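Local atomic coordinates of hypoxanthine-guanine phosphoribosyltransferase (Thermus thermophilus, PDB entry 3ACD), a protein that probably catalyses the magnesium-dependent transfer of phosphoribosyl from 5-phospho-alpha-D-ribose 1-diphosphate to hypoxanthine or guanine, giving IMP or GMP for purine salvage. Residues I42-G47 with V100-V105; L132-R137 with F149-A154. All coordinates share one frame; numbering follows the deposited sequence.

Contact 1 (42-47 with 100-105) lies near the centre of the chain and is buried throughout, whereas contact 2 (132-137 with 149-154) sits farther out, partly buried, with several residues open to solvent. Both pair parallel strands of one sheet, and both touch the same IMP: contact 1 presents the Asp-103 carboxylate to the ribose, contact 2 a lysine ammonium to the purine. Strand 104-105 joins them, lying next to 132-133, with probable backbone hydrogen bonds from Leu-132 N to Asp-103 O and from Lys-134 N to Val-105 O. Valines and two buried acids dominate contact 1; contact 2 mixes aliphatic packing with charged groups and bridging waters.

Contact 1. Residues I42-G47 with V100-V105; sequences ICVLNG and VVEDIV. With IMP (inosinic acid), chain B.
Glu-102 and Asp-103, the acidic pair of the phosphoribosyl diphosphate motif of type I phosphoribosyltransferases, face Val-44 and Gly-47 at the ends of two parallel strands. The backbones pair first: Val-101 N gives a hydrogen bond to Ile-42 O at 2.8 Å, and Val-44 N returns one to Val-101 O at 3.0 Å. Beside this ladder Val-44 CG2 rests on Val-100 CG1 at 3.9 Å, with Leu-114 of helix 109-119 touching both valines.

Glu-102 starts away from the neighbouring strand, but its chain bends at chi2 (-81°) and folds the carboxylate back over Val-44, bringing OE1 to 3.5 Å from Val-44 CB. One water donates to both this OE1 and Val-44 O, so the acid is tied to the strand end it covers. The weak bond from Asp-103 N also ends on OE1.

Asp-103 holds the ribose as a fork: O3' of IMP donates to its OD1 at 2.7 Å and O2' to its OD2 at 2.9 Å. With chi1 at 53°, CG sits between the backbone N and the carbonyl carbon, where Ile-104 N can reach OD1 at 2.6 Å from above the carboxylate plane, 48° out of it. That third grip limits rotation of the acid. On the other flank, Asp-103 OD2 lies 3.5 Å from Gly-47 CA, so close that a side chain on Gly-47 would probably run into this oxygen. A second water links Gly-47 N, Asp-103 OD2 and O2' of IMP.

The peptide between Leu-45 and Asn-46 is cis, consistent with the diphosphate-binding loop of related enzymes. The acidic loop after one strand grips the ribose, and the loop after the neighbouring parallel strand reaches it through a water, an arrangement typical of the type I phosphoribosyltransferase fold.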
loop_
_atom_site.group_PDB
_atom_site.type_symbol
_atom_site.label_atom_id
_atom_site.label_comp_id
_atom_site.label_asym_id
_atom_site.label_seq_id
_atom_site.Cartn_x
_atom_site.Cartn_y
_atom_site.Cartn_z
ATOM N N ILE A 42 -8.689 -5.969 -5.106
ATOM C CA ILE A 42 -9.101 -4.604 -4.813
ATOM C C ILE A 42 -8.812 -4.268 -3.356
ATOM O O ILE A 42 -9.427 -4.821 -2.443
ATOM C CB ILE A 42 -10.604 -4.416 -5.080
ATOM C CG1 ILE A 42 -10.906 -4.746 -6.546
ATOM C CG2 ILE A 42 -11.023 -2.989 -4.726
ATOM C CD1 ILE A 42 -12.370 -4.611 -6.918
ATOM N N CYS A 43 -7.863 -3.361 -3.153
ATOM C CA CYS A 43 -7.471 -2.934 -1.821
ATOM C C CYS A 43 -8.390 -1.836 -1.295
ATOM O O CYS A 43 -8.565 -0.799 -1.936
ATOM C CB CYS A 43 -6.031 -2.421 -1.842
ATOM S SG CYS A 43 -5.488 -1.676 -0.281
ATOM N N VAL A 44 -8.985 -2.073 -0.130
ATOM C CA VAL A 44 -9.859 -1.081 0.477
ATOM C C VAL A 44 -9.002 -0.136 1.316
ATOM O O VAL A 44 -8.525 -0.494 2.395
ATOM C CB VAL A 44 -10.938 -1.740 1.373
ATOM C CG1 VAL A 44 -11.795 -0.667 2.038
ATOM C CG2 VAL A 44 -11.823 -2.656 0.532
ATOM N N LEU A 45 -8.795 1.073 0.801
ATOM C CA LEU A 45 -7.993 2.089 1.484
ATOM C C LEU A 45 -8.784 2.711 2.634
ATOM O O LEU A 45 -10.013 2.710 2.607
ATOM C CB LEU A 45 -7.588 3.183 0.488
ATOM C CG LEU A 45 -6.618 2.766 -0.619
ATOM C CD1 LEU A 45 -6.464 3.897 -1.626
ATOM C CD2 LEU A 45 -5.275 2.408 0.000
ATOM N N ASN A 46 -8.097 3.265 3.631
ATOM C CA ASN A 46 -6.633 3.324 3.691
ATOM C C ASN A 46 -6.026 2.165 4.479
ATOM O O ASN A 46 -4.887 1.766 4.232
ATOM C CB ASN A 46 -6.184 4.621 4.381
ATOM C CG ASN A 46 -6.474 5.866 3.564
ATOM O OD1 ASN A 46 -6.385 6.984 4.074
ATOM N ND2 ASN A 46 -6.802 5.686 2.297
ATOM N N GLY A 47 -6.793 1.639 5.427
ATOM C CA GLY A 47 -6.313 0.580 6.304
ATOM C C GLY A 47 -5.690 -0.704 5.785
ATOM O O GLY A 47 -4.826 -1.276 6.450
ATOM N N VAL A 100 -11.456 -9.053 -2.766
ATOM C CA VAL A 100 -11.476 -7.817 -1.992
ATOM C C VAL A 100 -10.461 -7.985 -0.864
ATOM O O VAL A 100 -10.427 -9.028 -0.214
ATOM C CB VAL A 100 -12.869 -7.563 -1.371
ATOM C CG1 VAL A 100 -12.844 -6.292 -0.526
ATOM C CG2 VAL A 100 -13.920 -7.448 -2.473
ATOM N N VAL A 101 -9.628 -6.973 -0.645
ATOM C CA VAL A 101 -8.629 -7.037 0.414
ATOM C C VAL A 101 -8.956 -5.965 1.454
ATOM O O VAL A 101 -8.801 -4.765 1.205
ATOM C CB VAL A 101 -7.203 -6.821 -0.147
ATOM C CG1 VAL A 101 -6.178 -6.917 0.979
ATOM C CG2 VAL A 101 -6.907 -7.868 -1.219
ATOM N N GLU A 102 -9.412 -6.423 2.616
ATOM C CA GLU A 102 -9.817 -5.557 3.720
ATOM C C GLU A 102 -8.873 -5.631 4.907
ATOM O O GLU A 102 -8.135 -6.599 5.056
ATOM C CB GLU A 102 -11.221 -5.956 4.184
ATOM C CG GLU A 102 -12.338 -5.270 3.435
ATOM C CD GLU A 102 -12.593 -3.876 3.955
ATOM O OE1 GLU A 102 -11.648 -3.259 4.489
ATOM O OE2 GLU A 102 -13.736 -3.395 3.823
ATOM N N ASP A 103 -8.903 -4.609 5.757
ATOM C CA ASP A 103 -8.050 -4.603 6.937
ATOM C C ASP A 103 -8.701 -5.395 8.064
ATOM O O ASP A 103 -8.136 -6.377 8.549
ATOM C CB ASP A 103 -7.732 -3.166 7.400
ATOM C CG ASP A 103 -8.975 -2.292 7.597
ATOM O OD1 ASP A 103 -10.107 -2.718 7.279
ATOM O OD2 ASP A 103 -8.806 -1.147 8.077
ATOM N N ILE A 104 -9.899 -4.985 8.461
ATOM C CA ILE A 104 -10.605 -5.664 9.539
ATOM C C ILE A 104 -12.116 -5.568 9.363
ATOM O O ILE A 104 -12.644 -4.515 9.015
ATOM C CB ILE A 104 -10.202 -5.070 10.912
ATOM C CG1 ILE A 104 -10.964 -5.762 12.045
ATOM C CG2 ILE A 104 -10.482 -3.577 10.933
ATOM C CD1 ILE A 104 -10.442 -5.376 13.423
ATOM N N VAL A 105 -12.800 -6.687 9.577
ATOM C CA VAL A 105 -14.251 -6.725 9.466
ATOM C C VAL A 105 -14.791 -6.612 10.887
ATOM O O VAL A 105 -14.518 -7.461 11.742
ATOM C CB VAL A 105 -14.736 -8.040 8.804
ATOM C CG1 VAL A 105 -16.264 -8.028 8.658
ATOM C CG2 VAL A 105 -14.077 -8.199 7.433
HETATM P P IMP B . -17.309 -2.341 9.655
HETATM O O1P IMP B . -17.992 -2.148 10.952
HETATM O O2P IMP B . -18.220 -1.739 8.482
HETATM O O3P IMP B . -17.062 -3.914 9.409
HETATM O "O5'" IMP B . -15.883 -1.573 9.717
HETATM C "C5'" IMP B . -15.357 -0.997 8.523
HETATM C "C4'" IMP B . -14.041 -0.265 8.793
HETATM O "O4'" IMP B . -13.968 0.183 10.181
HETATM C "C3'" IMP B . -12.844 -1.235 8.670
HETATM O "O3'" IMP B . -12.461 -1.436 7.308
HETATM C "C2'" IMP B . -11.770 -0.464 9.457
HETATM O "O2'" IMP B . -11.122 0.510 8.633
HETATM C "C1'" IMP B . -12.579 0.217 10.573
HETATM N N9 IMP B . -12.363 -0.512 11.846
HETATM C C8 IMP B . -13.231 -1.375 12.476
HETATM N N7 IMP B . -12.693 -1.831 13.576
HETATM C C5 IMP B . -11.459 -1.302 13.715
HETATM C C6 IMP B . -10.412 -1.414 14.687
HETATM O O6 IMP B . -10.540 -2.136 15.662
HETATM N N1 IMP B . -9.257 -0.698 14.488
HETATM C C2 IMP B . -9.104 0.116 13.388
HETATM N N3 IMP B . -10.058 0.232 12.489
HETATM C C4 IMP B . -11.233 -0.447 12.606
HETATM O O HOH W 1 -9.724 -0.940 4.823
HETATM O O HOH W 2 -9.667 1.343 6.165
#

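Contact 2. Residues L132-R137 with F149-A154; sequences LSKPSR and FEIEDA. With IMP (inosinic acid), chain B.
Lys-134 reaches past Ile-151 so that its NZ meets both the purine and Ala-154. NZ donates to O6 of IMP at 2.9 Å and to N7 of IMP at 3.2 Å, reading the Hoogsteen edge, and to Ala-154 O at 3.3 Å, from 47° above the carbonyl plane. A water accepts from NZ and donates to Asp-153 OD1. The bend at chi3 (-67°) turns the ammonium into this ring of acceptors, while lower down Lys-134 CG touches Ile-151 CG1 at 3.5 Å as the two chains cross. A methionine in place of Lys-134 would probably leave O6, N7 and the Ala-154 carbonyl without their shared donor and weaken the hold on the purine.

Behind the lysine, Ile-151 N bonds nearly straight to Ser-133 O at 2.9 Å, the stronger of the two backbone bonds of the parallel pairing; Ser-133 N to Phe-149 O is weak. Leu-132 CD2 packs on Phe-149 CB at 3.8 Å. On the solvent-exposed side Pro-135 CG rests on Glu-150 CG at 3.7 Å, and Arg-137 passes its CG and CD obliquely across the Asp-153 carboxylate. The Arg-137 guanidinium aims no N-H at that acid; its salt bridge goes to Asp-106.

The pair lies toward one side of the sheet: strand 132-133 has 146-150 on one flank and 104-105 on the other, while Val-156 of strand 156-157 touches Leu-132 and Ile-151.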
loop_
_atom_site.group_PDB
_atom_site.type_symbol
_atom_site.label_atom_id
_atom_site.label_comp_id
_atom_site.label_asym_id
_atom_site.label_seq_id
_atom_site.Cartn_x
_atom_site.Cartn_y
_atom_site.Cartn_z
ATOM N N LEU A 132 -8.028 -9.163 9.749
ATOM C CA LEU A 132 -8.687 -9.429 11.025
ATOM C C LEU A 132 -10.208 -9.436 10.951
ATOM O O LEU A 132 -10.803 -8.939 9.996
ATOM C CB LEU A 132 -8.272 -8.368 12.046
ATOM C CG LEU A 132 -6.780 -8.104 12.264
ATOM C CD1 LEU A 132 -6.607 -6.797 13.027
ATOM C CD2 LEU A 132 -6.149 -9.265 13.015
ATOM N N SER A 133 -10.828 -9.995 11.985
ATOM C CA SER A 133 -12.279 -10.044 12.079
ATOM C C SER A 133 -12.691 -10.136 13.543
ATOM O O SER A 133 -12.117 -10.917 14.307
ATOM C CB SER A 133 -12.842 -11.245 11.317
ATOM O OG SER A 133 -14.260 -11.282 11.432
ATOM N N LYS A 134 -13.675 -9.323 13.922
ATOM C CA LYS A 134 -14.213 -9.288 15.283
ATOM C C LYS A 134 -15.670 -9.741 15.177
ATOM O O LYS A 134 -16.595 -8.928 15.246
ATOM C CB LYS A 134 -14.140 -7.860 15.841
ATOM C CG LYS A 134 -12.716 -7.325 15.975
ATOM C CD LYS A 134 -12.660 -5.934 16.598
ATOM C CE LYS A 134 -13.267 -4.875 15.688
ATOM N NZ LYS A 134 -13.079 -3.500 16.235
ATOM N N PRO A 135 -15.888 -11.054 15.011
ATOM C CA PRO A 135 -17.221 -11.644 14.877
ATOM C C PRO A 135 -18.256 -11.332 15.956
ATOM O O PRO A 135 -19.454 -11.348 15.674
ATOM C CB PRO A 135 -16.924 -13.141 14.748
ATOM C CG PRO A 135 -15.661 -13.303 15.528
ATOM C CD PRO A 135 -14.858 -12.108 15.081
ATOM N N SER A 136 -17.818 -11.042 17.176
ATOM C CA SER A 136 -18.775 -10.736 18.235
ATOM C C SER A 136 -19.468 -9.405 17.959
ATOM O O SER A 136 -20.472 -9.078 18.586
ATOM C CB SER A 136 -18.084 -10.701 19.607
ATOM O OG SER A 136 -17.141 -9.650 19.710
ATOM N N ARG A 137 -18.933 -8.652 17.000
ATOM C CA ARG A 137 -19.483 -7.349 16.630
ATOM C C ARG A 137 -20.310 -7.399 15.342
ATOM O O ARG A 137 -20.945 -6.414 14.968
ATOM C CB ARG A 137 -18.339 -6.345 16.447
ATOM C CG ARG A 137 -17.649 -5.928 17.734
ATOM C CD ARG A 137 -18.255 -4.641 18.269
ATOM N NE ARG A 137 -18.040 -3.539 17.334
ATOM C CZ ARG A 137 -18.574 -2.328 17.463
ATOM N NH1 ARG A 137 -19.361 -2.055 18.494
ATOM N NH2 ARG A 137 -18.324 -1.393 16.554
ATOM N N PHE A 149 -6.584 -13.382 11.133
ATOM C CA PHE A 149 -6.828 -13.726 12.532
ATOM C C PHE A 149 -8.218 -13.334 13.021
ATOM O O PHE A 149 -8.710 -12.244 12.715
ATOM C CB PHE A 149 -5.815 -12.999 13.426
ATOM C CG PHE A 149 -4.381 -13.222 13.045
ATOM C CD1 PHE A 149 -3.661 -14.289 13.577
ATOM C CD2 PHE A 149 -3.743 -12.352 12.165
ATOM C CE1 PHE A 149 -2.318 -14.484 13.237
ATOM C CE2 PHE A 149 -2.405 -12.539 11.819
ATOM C CZ PHE A 149 -1.692 -13.604 12.356
ATOM N N GLU A 150 -8.848 -14.216 13.789
ATOM C CA GLU A 150 -10.141 -13.888 14.372
ATOM C C GLU A 150 -9.785 -13.379 15.765
ATOM O O GLU A 150 -9.037 -14.035 16.493
ATOM C CB GLU A 150 -11.035 -15.121 14.479
ATOM C CG GLU A 150 -12.348 -14.837 15.184
ATOM C CD GLU A 150 -13.240 -16.052 15.258
ATOM O OE1 GLU A 150 -13.889 -16.380 14.242
ATOM O OE2 GLU A 150 -13.275 -16.689 16.331
ATOM N N ILE A 151 -10.303 -12.215 16.136
ATOM C CA ILE A 151 -9.980 -11.645 17.440
ATOM C C ILE A 151 -11.189 -11.235 18.267
ATOM O O ILE A 151 -12.308 -11.138 17.760
ATOM C CB ILE A 151 -9.072 -10.399 17.292
ATOM C CG1 ILE A 151 -9.820 -9.299 16.529
ATOM C CG2 ILE A 151 -7.792 -10.772 16.554
ATOM C CD1 ILE A 151 -9.098 -7.958 16.488
ATOM N N GLU A 152 -10.946 -11.001 19.554
ATOM C CA GLU A 152 -11.991 -10.572 20.466
ATOM C C GLU A 152 -12.304 -9.110 20.163
ATOM O O GLU A 152 -11.570 -8.447 19.425
ATOM C CB GLU A 152 -11.524 -10.704 21.918
ATOM C CG GLU A 152 -10.315 -9.847 22.260
ATOM C CD GLU A 152 -9.941 -9.915 23.731
ATOM O OE1 GLU A 152 -10.754 -9.477 24.574
ATOM O OE2 GLU A 152 -8.836 -10.406 24.044
ATOM N N ASP A 153 -13.389 -8.615 20.745
ATOM C CA ASP A 153 -13.810 -7.236 20.545
ATOM C C ASP A 153 -12.848 -6.256 21.214
ATOM O O ASP A 153 -12.770 -6.182 22.440
ATOM C CB ASP A 153 -15.227 -7.056 21.096
ATOM C CG ASP A 153 -15.738 -5.637 20.957
ATOM O OD1 ASP A 153 -15.204 -4.879 20.122
ATOM O OD2 ASP A 153 -16.695 -5.286 21.678
ATOM N N ALA A 154 -12.112 -5.511 20.394
ATOM C CA ALA A 154 -11.158 -4.522 20.883
ATOM C C ALA A 154 -10.770 -3.593 19.738
ATOM O O ALA A 154 -10.844 -3.983 18.571
ATOM C CB ALA A 154 -9.913 -5.219 21.430
HETATM P P IMP B . -17.309 -2.341 9.655
HETATM O O1P IMP B . -17.992 -2.148 10.952
HETATM O O2P IMP B . -18.220 -1.739 8.482
HETATM O O3P IMP B . -17.062 -3.914 9.409
HETATM O "O5'" IMP B . -15.883 -1.573 9.717
HETATM C "C5'" IMP B . -15.357 -0.997 8.523
HETATM C "C4'" IMP B . -14.041 -0.265 8.793
HETATM O "O4'" IMP B . -13.968 0.183 10.181
HETATM C "C3'" IMP B . -12.844 -1.235 8.670
HETATM O "O3'" IMP B . -12.461 -1.436 7.308
HETATM C "C2'" IMP B . -11.770 -0.464 9.457
HETATM O "O2'" IMP B . -11.122 0.510 8.633
HETATM C "C1'" IMP B . -12.579 0.217 10.573
HETATM N N9 IMP B . -12.363 -0.512 11.846
HETATM C C8 IMP B . -13.231 -1.375 12.476
HETATM N N7 IMP B . -12.693 -1.831 13.576
HETATM C C5 IMP B . -11.459 -1.302 13.715
HETATM C C6 IMP B . -10.412 -1.414 14.687
HETATM O O6 IMP B . -10.540 -2.136 15.662
HETATM N N1 IMP B . -9.257 -0.698 14.488
HETATM C C2 IMP B . -9.104 0.116 13.388
HETATM N N3 IMP B . -10.058 0.232 12.489
HETATM C C4 IMP B . -11.233 -0.447 12.606
HETATM O O HOH W 3 -14.709 -2.954 18.385
HETATM O O HOH W 4 -15.005 -10.973 18.309
HETATM O O HOH W 5 -15.137 -10.286 22.199
HETATM O O HOH W 6 -18.586 -7.726 21.036
#